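Long-range contacts in neuraminidase (Bacteroides thetaiotaomicron, PDB 5MUL), which is a beta-propeller glycoside hydrolase that binds beta-D-glucuronate and probably acts as a rhamnosidase, cleaving rhamnose from glucuronic acid-containing glycans: residues A[21-26]-A[419-424]; A[329-334]-A[347-352]. One frame throughout, in Å; residues are numbered along the deposited sequence.

Interaction 1 of 2, residues A[21-26]-A[419-424]; sequences QKLVEV and MIYVLE
Val24 and Val422 exchange a reciprocal pair of backbone hydrogen bonds, Val24 N to Val422 O at 2.9 Å and Val422 N to Val24 O at 2.8 Å. Lys22 and Glu424 pair in the same way, and Val26 N donates to Ile420 O. Beyond the backbone, a water links Lys22 NZ to Glu424 OE1, two groups too far apart (4.3 Å) for a salt bridge. The other carboxylate oxygen of Glu424, OE2, forms a salt bridge with Arg68, so the acid serves two basic neighbours, which probably favours its charged form.

The bonds pair strand 22-26 antiparallel with strand 419-424, 393 residues later. Joining the N-terminal strand to C-terminal strands within one sheet is the "Velcro" closure of beta-propellers, and here 418-425 is the middle strand, flanked by 22-29 and 397-402.

Leu23, Glu25, Tyr421 and Leu423 share one face of the sheet. With CG opposite its backbone N (chi1 -174°), Leu23, whose direct cross-strand partner is Leu423, leans diagonally toward Tyr421 and lays CD2 over the centre of its ring, a CH-pi contact with CD2 3.7 Å from the centroid. Met419 CG lies against the opposite ring face near the rim, so the flat ring is sandwiched between flexible aliphatic groups. Glu25 runs alongside the tyrosine, its CG 3.7 Å from Tyr421 CE2, and a water joins Glu25 OE2 to Tyr421 OH. On the other face, beta-branched residues suit the extended chain: Val26 CG2 meets Val422 CG2 at 4.1 Å, and both side chains also press on Trp75.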
ATOM      1  N   GLN A  21     -18.022   6.187  15.111  1.00 23.51           N
ATOM      2  CA  GLN A  21     -16.949   6.676  14.244  1.00 20.82           C
ATOM      3  C   GLN A  21     -16.407   7.976  14.788  1.00 17.75           C
ATOM      4  O   GLN A  21     -17.170   8.790  15.310  1.00 17.39           O
ATOM      5  CB  GLN A  21     -17.534   6.889  12.859  1.00 21.46           C
ATOM      6  CG  GLN A  21     -16.554   7.185  11.773  1.00 22.04           C
ATOM      7  CD  GLN A  21     -17.252   7.297  10.438  1.00 23.21           C
ATOM      8  OE1 GLN A  21     -17.696   6.289   9.863  1.00 28.32           O
ATOM      9  NE2 GLN A  21     -17.396   8.501   9.963  1.00 21.97           N
ATOM     10  N   LYS A  22     -15.103   8.203  14.640  1.00 15.70           N
ATOM     11  CA  LYS A  22     -14.483   9.457  15.050  1.00 15.53           C
ATOM     12  C   LYS A  22     -13.582   9.999  13.956  1.00 16.01           C
ATOM     13  O   LYS A  22     -12.863   9.212  13.307  1.00 16.72           O
ATOM     14  CB  LYS A  22     -13.609   9.257  16.302  1.00 17.84           C
ATOM     15  CG  LYS A  22     -14.355   8.792  17.524  1.00 21.58           C
ATOM     16  CD  LYS A  22     -13.423   8.734  18.716  1.00 25.16           C
ATOM     17  CE  LYS A  22     -14.155   8.252  19.957  1.00 28.76           C
ATOM     18  NZ  LYS A  22     -14.593   6.829  19.828  1.00 33.29           N
ATOM     19  N   LEU A  23     -13.574  11.297  13.752  1.00 14.58           N
ATOM     20  CA  LEU A  23     -12.625  11.967  12.896  1.00 15.91           C
ATOM     21  C   LEU A  23     -11.674  12.763  13.806  1.00 16.65           C
ATOM     22  O   LEU A  23     -12.040  13.859  14.318  1.00 19.03           O
ATOM     23  CB  LEU A  23     -13.365  12.855  11.895  1.00 17.17           C
ATOM     24  CG  LEU A  23     -12.573  13.542  10.816  1.00 18.29           C
ATOM     25  CD1 LEU A  23     -12.245  12.573   9.712  1.00 18.11           C
ATOM     26  CD2 LEU A  23     -13.355  14.759  10.315  1.00 19.13           C
ATOM     27  N   VAL A  24     -10.477  12.228  14.027  1.00 15.16           N
ATOM     28  CA  VAL A  24      -9.539  12.734  15.019  1.00 14.81           C
ATOM     29  C   VAL A  24      -8.529  13.648  14.368  1.00 15.22           C
ATOM     30  O   VAL A  24      -7.782  13.240  13.481  1.00 15.31           O
ATOM     31  CB  VAL A  24      -8.820  11.588  15.745  1.00 15.50           C
ATOM     32  CG1 VAL A  24      -7.881  12.152  16.806  1.00 15.84           C
ATOM     33  CG2 VAL A  24      -9.831  10.610  16.351  1.00 16.02           C
ATOM     34  N   GLU A  25      -8.449  14.904  14.795  1.00 14.56           N
ATOM     35  CA  GLU A  25      -7.491  15.841  14.254  1.00 16.58           C
ATOM     36  C   GLU A  25      -6.057  15.471  14.568  1.00 15.83           C
ATOM     37  O   GLU A  25      -5.773  14.991  15.653  1.00 16.11           O
ATOM     38  CB  GLU A  25      -7.701  17.245  14.815  1.00 19.78           C
ATOM     39  CG  GLU A  25      -8.958  17.918  14.329  1.00 21.67           C
ATOM     40  CD  GLU A  25      -9.107  19.352  14.830  1.00 25.44           C
ATOM     41  OE1 GLU A  25      -8.223  19.877  15.549  1.00 29.28           O
ATOM     42  OE2 GLU A  25     -10.126  19.949  14.456  1.00 30.05           O
ATOM     43  N   VAL A  26      -5.190  15.708  13.585  1.00 15.50           N
ATOM     44  CA  VAL A  26      -3.758  15.625  13.785  1.00 16.14           C
ATOM     45  C   VAL A  26      -3.159  17.032  13.739  1.00 17.44           C
ATOM     46  O   VAL A  26      -2.969  17.645  14.785  1.00 20.52           O
ATOM     47  CB  VAL A  26      -3.103  14.674  12.763  1.00 15.11           C
ATOM     48  CG1 VAL A  26      -1.629  14.542  13.081  1.00 15.76           C
ATOM     49  CG2 VAL A  26      -3.795  13.312  12.775  1.00 15.53           C
ATOM     50  N   MET A 419      -6.112  20.270   7.186  1.00 22.12           N
ATOM     51  CA  MET A 419      -6.061  19.405   8.374  1.00 19.77           C
ATOM     52  C   MET A 419      -5.987  17.940   7.971  1.00 17.86           C
ATOM     53  O   MET A 419      -6.743  17.470   7.108  1.00 17.57           O
ATOM     54  CB  MET A 419      -7.297  19.600   9.248  1.00 20.03           C
ATOM     55  CG  MET A 419      -7.345  18.808  10.545  1.00 20.12           C
ATOM     56  SD  MET A 419      -5.980  19.152  11.642  1.00 22.24           S
ATOM     57  CE  MET A 419      -6.414  20.799  12.201  1.00 23.77           C
ATOM     58  N   ILE A 420      -5.028  17.251   8.565  1.00 16.34           N
ATOM     59  CA  ILE A 420      -4.948  15.807   8.514  1.00 15.25           C
ATOM     60  C   ILE A 420      -5.749  15.249   9.682  1.00 14.99           C
ATOM     61  O   ILE A 420      -5.631  15.748  10.799  1.00 14.85           O
ATOM     62  CB  ILE A 420      -3.481  15.366   8.621  1.00 16.22           C
ATOM     63  CG1 ILE A 420      -2.714  15.883   7.383  1.00 17.09           C
ATOM     64  CG2 ILE A 420      -3.383  13.854   8.768  1.00 16.06           C
ATOM     65  CD1 ILE A 420      -1.208  15.864   7.550  1.00 18.23           C
ATOM     66  N   TYR A 421      -6.541  14.204   9.408  1.00 14.02           N
ATOM     67  CA  TYR A 421      -7.288  13.481  10.419  1.00 13.93           C
ATOM     68  C   TYR A 421      -6.993  11.995  10.377  1.00 13.24           C
ATOM     69  O   TYR A 421      -6.626  11.458   9.307  1.00 14.07           O
ATOM     70  CB  TYR A 421      -8.799  13.599  10.192  1.00 14.76           C
ATOM     71  CG  TYR A 421      -9.371  14.978  10.093  1.00 16.29           C
ATOM     72  CD1 TYR A 421      -9.455  15.641   8.861  1.00 18.07           C
ATOM     73  CD2 TYR A 421      -9.854  15.616  11.236  1.00 16.68           C
ATOM     74  CE1 TYR A 421     -10.029  16.904   8.766  1.00 18.88           C
ATOM     75  CE2 TYR A 421     -10.423  16.872  11.147  1.00 19.35           C
ATOM     76  CZ  TYR A 421     -10.486  17.504   9.924  1.00 19.09           C
ATOM     77  OH  TYR A 421     -11.049  18.779   9.833  1.00 23.56           O
ATOM     78  N   VAL A 422      -7.192  11.309  11.493  1.00 12.75           N
ATOM     79  CA  VAL A 422      -7.335   9.857  11.489  1.00 12.28           C
ATOM     80  C   VAL A 422      -8.810   9.561  11.622  1.00 12.36           C
ATOM     81  O   VAL A 422      -9.435   9.952  12.625  1.00 13.51           O
ATOM     82  CB  VAL A 422      -6.508   9.179  12.580  1.00 12.36           C
ATOM     83  CG1 VAL A 422      -6.773   7.671  12.646  1.00 13.00           C
ATOM     84  CG2 VAL A 422      -5.043   9.473  12.367  1.00 13.00           C
ATOM     85  N   LEU A 423      -9.403   8.913  10.630  1.00 12.02           N
ATOM     86  CA  LEU A 423     -10.796   8.492  10.712  1.00 12.31           C
ATOM     87  C   LEU A 423     -10.848   7.092  11.288  1.00 13.15           C
ATOM     88  O   LEU A 423     -10.311   6.136  10.685  1.00 12.96           O
ATOM     89  CB  LEU A 423     -11.455   8.591   9.330  1.00 13.33           C
ATOM     90  CG  LEU A 423     -12.994   8.481   9.297  1.00 15.21           C
ATOM     91  CD1 LEU A 423     -13.509   8.952   7.938  1.00 16.46           C
ATOM     92  CD2 LEU A 423     -13.516   7.096   9.609  1.00 16.43           C
ATOM     93  N   GLU A 424     -11.449   6.957  12.464  1.00 12.99           N
ATOM     94  CA  GLU A 424     -11.626   5.700  13.141  1.00 13.16           C
ATOM     95  C   GLU A 424     -12.971   5.120  12.727  1.00 14.39           C
ATOM     96  O   GLU A 424     -14.001   5.589  13.219  1.00 16.10           O
ATOM     97  CB  GLU A 424     -11.547   5.894  14.666  1.00 13.89           C
ATOM     98  CG  GLU A 424     -10.242   6.506  15.131  1.00 14.58           C
ATOM     99  CD  GLU A 424     -10.123   6.635  16.637  1.00 16.32           C
ATOM    100  OE1 GLU A 424     -11.111   6.404  17.355  1.00 20.65           O
ATOM    101  OE2 GLU A 424      -9.043   7.014  17.121  1.00 16.80           O
TER
HETATM  102  O   HOH W   1     -13.511   5.176  17.624  1.00 32.55           O
HETATM  103  O   HOH W   2     -11.506  19.875  12.309  1.00 39.94           O

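Interaction 2 of 2, residues A[329-334]-A[347-352]; sequences IPVARP and FRDEER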
ATOM      1  N   ILE A 329      -8.011  12.000 -11.982  1.00 29.92           N
ATOM      2  CA  ILE A 329      -8.832  10.808 -12.206  1.00 25.56           C
ATOM      3  C   ILE A 329     -10.020  10.880 -11.230  1.00 23.26           C
ATOM      4  O   ILE A 329      -9.816  11.122 -10.039  1.00 23.72           O
ATOM      5  CB  ILE A 329      -8.055   9.482 -11.985  1.00 24.02           C
ATOM      6  CG1 ILE A 329      -6.774   9.413 -12.860  1.00 25.02           C
ATOM      7  CG2 ILE A 329      -8.928   8.279 -12.304  1.00 23.73           C
ATOM      8  CD1 ILE A 329      -5.850   8.263 -12.458  1.00 24.87           C
ATOM      9  N   PRO A 330     -11.249  10.654 -11.720  1.00 22.62           N
ATOM     10  CA  PRO A 330     -12.452  10.897 -10.896  1.00 22.48           C
ATOM     11  C   PRO A 330     -12.715   9.867  -9.792  1.00 21.17           C
ATOM     12  O   PRO A 330     -13.680  10.031  -9.016  1.00 21.01           O
ATOM     13  CB  PRO A 330     -13.590  10.909 -11.920  1.00 23.64           C
ATOM     14  CG  PRO A 330     -13.063  10.238 -13.135  1.00 23.82           C
ATOM     15  CD  PRO A 330     -11.587  10.428 -13.140  1.00 21.95           C
ATOM     16  N   VAL A 331     -11.910   8.808  -9.746  1.00 19.24           N
ATOM     17  CA  VAL A 331     -11.953   7.804  -8.687  1.00 17.60           C
ATOM     18  C   VAL A 331     -10.560   7.578  -8.127  1.00 17.77           C
ATOM     19  O   VAL A 331      -9.559   7.832  -8.806  1.00 18.90           O
ATOM     20  CB  VAL A 331     -12.545   6.477  -9.159  1.00 18.32           C
ATOM     21  CG1 VAL A 331     -13.868   6.717  -9.851  1.00 18.92           C
ATOM     22  CG2 VAL A 331     -11.611   5.708 -10.084  1.00 18.35           C
ATOM     23  N   ALA A 332     -10.509   7.111  -6.874  1.00 16.43           N
ATOM     24  CA  ALA A 332      -9.230   6.860  -6.185  1.00 15.80           C
ATOM     25  C   ALA A 332      -8.814   5.400  -6.323  1.00 14.51           C
ATOM     26  O   ALA A 332      -9.639   4.512  -6.493  1.00 15.76           O
ATOM     27  CB  ALA A 332      -9.362   7.189  -4.697  1.00 15.56           C
ATOM     28  N   ARG A 333      -7.522   5.178  -6.148  1.00 14.32           N
ATOM     29  CA  ARG A 333      -7.025   3.821  -5.999  1.00 15.97           C
ATOM     30  C   ARG A 333      -7.553   3.290  -4.646  1.00 14.79           C
ATOM     31  O   ARG A 333      -7.498   4.018  -3.645  1.00 15.70           O
ATOM     32  CB  ARG A 333      -5.504   3.827  -5.990  1.00 17.22           C
ATOM     33  CG  ARG A 333      -4.868   4.176  -7.352  1.00 19.13           C
ATOM     34  CD  ARG A 333      -3.443   4.734  -7.153  1.00 22.21           C
ATOM     35  NE  ARG A 333      -2.561   4.607  -8.322  1.00 24.84           N
ATOM     36  CZ  ARG A 333      -2.331   5.561  -9.229  1.00 27.15           C
ATOM     37  NH1 ARG A 333      -1.530   5.306 -10.265  1.00 27.34           N
ATOM     38  NH2 ARG A 333      -2.908   6.768  -9.145  1.00 28.83           N
ATOM     39  N   PRO A 334      -8.089   2.085  -4.611  1.00 13.62           N
ATOM     40  CA  PRO A 334      -8.767   1.575  -3.428  1.00 14.26           C
ATOM     41  C   PRO A 334      -7.854   0.935  -2.408  1.00 14.22           C
ATOM     42  O   PRO A 334      -6.715   0.524  -2.740  1.00 15.15           O
ATOM     43  CB  PRO A 334      -9.708   0.554  -3.995  1.00 14.78           C
ATOM     44  CG  PRO A 334      -8.955  -0.012  -5.182  1.00 14.64           C
ATOM     45  CD  PRO A 334      -8.250   1.174  -5.753  1.00 14.32           C
ATOM     46  N   PHE A 347     -12.803   3.645  -0.847  1.00 13.38           N
ATOM     47  CA  PHE A 347     -12.607   4.319  -2.109  1.00 13.59           C
ATOM     48  C   PHE A 347     -13.103   5.753  -2.055  1.00 14.89           C
ATOM     49  O   PHE A 347     -13.548   6.250  -0.984  1.00 15.51           O
ATOM     50  CB  PHE A 347     -13.292   3.531  -3.239  1.00 14.45           C
ATOM     51  CG  PHE A 347     -14.796   3.507  -3.165  1.00 15.08           C
ATOM     52  CD1 PHE A 347     -15.479   2.671  -2.282  1.00 15.89           C
ATOM     53  CD2 PHE A 347     -15.534   4.297  -4.033  1.00 16.96           C
ATOM     54  CE1 PHE A 347     -16.878   2.651  -2.243  1.00 17.02           C
ATOM     55  CE2 PHE A 347     -16.924   4.298  -3.980  1.00 17.57           C
ATOM     56  CZ  PHE A 347     -17.591   3.458  -3.127  1.00 17.72           C
ATOM     57  N   ARG A 348     -12.966   6.457  -3.168  1.00 14.32           N
ATOM     58  CA  ARG A 348     -13.472   7.836  -3.304  1.00 15.12           C
ATOM     59  C   ARG A 348     -13.869   7.994  -4.763  1.00 16.20           C
ATOM     60  O   ARG A 348     -13.102   7.581  -5.642  1.00 15.86           O
ATOM     61  CB  ARG A 348     -12.400   8.826  -2.877  1.00 15.44           C
ATOM     62  CG  ARG A 348     -12.698  10.294  -3.147  1.00 16.09           C
ATOM     63  CD  ARG A 348     -12.278  10.772  -4.529  1.00 17.50           C
ATOM     64  NE  ARG A 348     -10.837  10.657  -4.743  1.00 17.78           N
ATOM     65  CZ  ARG A 348     -10.222  10.699  -5.924  1.00 18.45           C
ATOM     66  NH1 ARG A 348     -10.902  10.857  -7.049  1.00 19.17           N
ATOM     67  NH2 ARG A 348      -8.911  10.561  -5.960  1.00 19.26           N
ATOM     68  N   ASP A 349     -15.055   8.555  -5.024  1.00 16.84           N
ATOM     69  CA  ASP A 349     -15.630   8.558  -6.393  1.00 17.43           C
ATOM     70  C   ASP A 349     -16.413   9.840  -6.595  1.00 19.50           C
ATOM     71  O   ASP A 349     -17.258  10.197  -5.751  1.00 19.40           O
ATOM     72  CB  ASP A 349     -16.533   7.356  -6.508  1.00 17.98           C
ATOM     73  CG  ASP A 349     -16.997   7.025  -7.941  1.00 17.17           C
ATOM     74  OD1 ASP A 349     -17.091   7.938  -8.792  1.00 20.34           O
ATOM     75  OD2 ASP A 349     -17.262   5.835  -8.134  1.00 19.97           O
ATOM     76  N   GLU A 350     -16.207  10.507  -7.730  1.00 20.98           N
ATOM     77  CA  GLU A 350     -16.984  11.698  -8.071  1.00 24.12           C
ATOM     78  C   GLU A 350     -18.479  11.424  -8.074  1.00 23.93           C
ATOM     79  O   GLU A 350     -19.255  12.332  -7.759  1.00 24.47           O
ATOM     80  CB  GLU A 350     -16.550  12.280  -9.421  1.00 25.92           C
ATOM     81  CG  GLU A 350     -16.921  11.443 -10.637  1.00 30.05           C
ATOM     82  CD  GLU A 350     -16.655  12.166 -11.952  1.00 33.13           C
ATOM     83  OE1 GLU A 350     -16.206  13.349 -11.922  1.00 33.69           O
ATOM     84  OE2 GLU A 350     -16.882  11.522 -13.001  1.00 33.68           O
ATOM     85  N   GLU A 351     -18.896  10.201  -8.384  1.00 22.41           N
ATOM     86  CA  GLU A 351     -20.324   9.836  -8.349  1.00 25.18           C
ATOM     87  C   GLU A 351     -20.946   9.956  -6.977  1.00 24.89           C
ATOM     88  O   GLU A 351     -22.166  10.113  -6.884  1.00 27.51           O
ATOM     89  CB  GLU A 351     -20.590   8.417  -8.848  1.00 26.32           C
ATOM     90  CG  GLU A 351     -20.411   8.238 -10.348  1.00 27.87           C
ATOM     91  CD  GLU A 351     -20.975   6.936 -10.861  1.00 29.01           C
ATOM     92  OE1 GLU A 351     -21.464   6.086 -10.092  1.00 33.28           O
ATOM     93  OE2 GLU A 351     -20.921   6.731 -12.083  1.00 33.80           O
ATOM     94  N   ARG A 352     -20.123   9.836  -5.928  1.00 21.64           N
ATOM     95  CA  ARG A 352     -20.588   9.961  -4.541  0.70 21.24           C
ATOM     96  C   ARG A 352     -20.159  11.271  -3.926  1.00 20.83           C
ATOM     97  O   ARG A 352     -20.186  11.421  -2.701  1.00 20.91           O
ATOM     98  CB  ARG A 352     -20.097   8.778  -3.706  0.70 20.85           C
ATOM     99  CG  ARG A 352     -20.577   7.443  -4.226  0.70 21.52           C
ATOM    100  CD  ARG A 352     -20.392   6.334  -3.211  0.70 21.66           C
ATOM    101  NE  ARG A 352     -21.266   6.561  -2.062  0.70 20.97           N
ATOM    102  CZ  ARG A 352     -22.517   6.126  -1.917  0.70 22.16           C
ATOM    103  NH1 ARG A 352     -23.125   5.400  -2.870  0.70 24.10           N
ATOM    104  NH2 ARG A 352     -23.180   6.437  -0.795  0.70 21.31           N
TER
HETATM  105  O   HOH W   3      -7.596  10.488  -8.486  1.00 28.35           O
HETATM  106  O   HOH W   4     -13.255  12.493  -7.348  1.00 30.53           O
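Arg348 reaches across to the backbone of Ile329, its NH1 donating to Ile329 O at 3.2 Å in a fairly straight bond (166° at the hydrogen). The carbonyl oxygen lies in the guanidinium plane, where an arginine N-H points. One water joins Arg348 NH2 to the same Ile329 O, and a second joins NH1 to Pro330 O, so the long, multiply donating side chain serves two successive carbonyls of a segment without regular structure. Bends at chi2 (-87°) and chi3 (-62°) fold the Arg348 chain so that its guanidinium lies over Ala332 of the facing segment. Ala332 N sits 3.7 Å from the guanidinium plane, over its centre, and the small Ala332 CB fits against the same face, 3.6 Å from Arg348 NH2.

The backbones are themselves bridged around Val331 and Asp349. Ala332 N donates to Arg348 O and Glu350 N to Pro330 O, each at 2.9 Å. Val331 CG1 lies 3.6 Å from Asp349 OD1, the two side chains pointing the same way. Pro330, with no N-H to offer, contributes its carbonyl and its ring, whose CB lies 3.3 Å from Glu350 CD as the two side chains run alongside each other.

Second-shell contacts fix these groups. Trp382 O accepts from Arg348 NE, securing the third nitrogen of the guanidinium. Asp349 OD1 accepts from Glu351 N in an Asx turn, the donor standing above the carboxylate plane, while OD2 forms a salt bridge with Arg315.

The two segments flank the hairpin of strands 335-339 and 342-347, one leading in and the other leading out toward strand 357-361, and Val331 packs on Tyr286 of strand 281-287 and Tyr297 of strand 296-302.

Interaction 2 is nested within the long loop that interaction 1 closes: 21-26, near the start of the modelled chain, comes first, then 329-334 and 347-352, and 419-424 last. Their centres lie 20 Å apart and their nearest atoms about 9 Å, without touching. They belong to different but consecutive sheets of the propeller, interaction 2 at the 335-373 sheet and interaction 1 at the sheet of strands 22-29, 418-425 and 397-402. Leu374 and Thr375, just past strand 370-373, connect the two regions by meeting Gln21 and Leu423. One contact thus unites the chain's ends, the other joins the loop segments flanking the 335-347 hairpin, and both lie away from the glucuronate pocket.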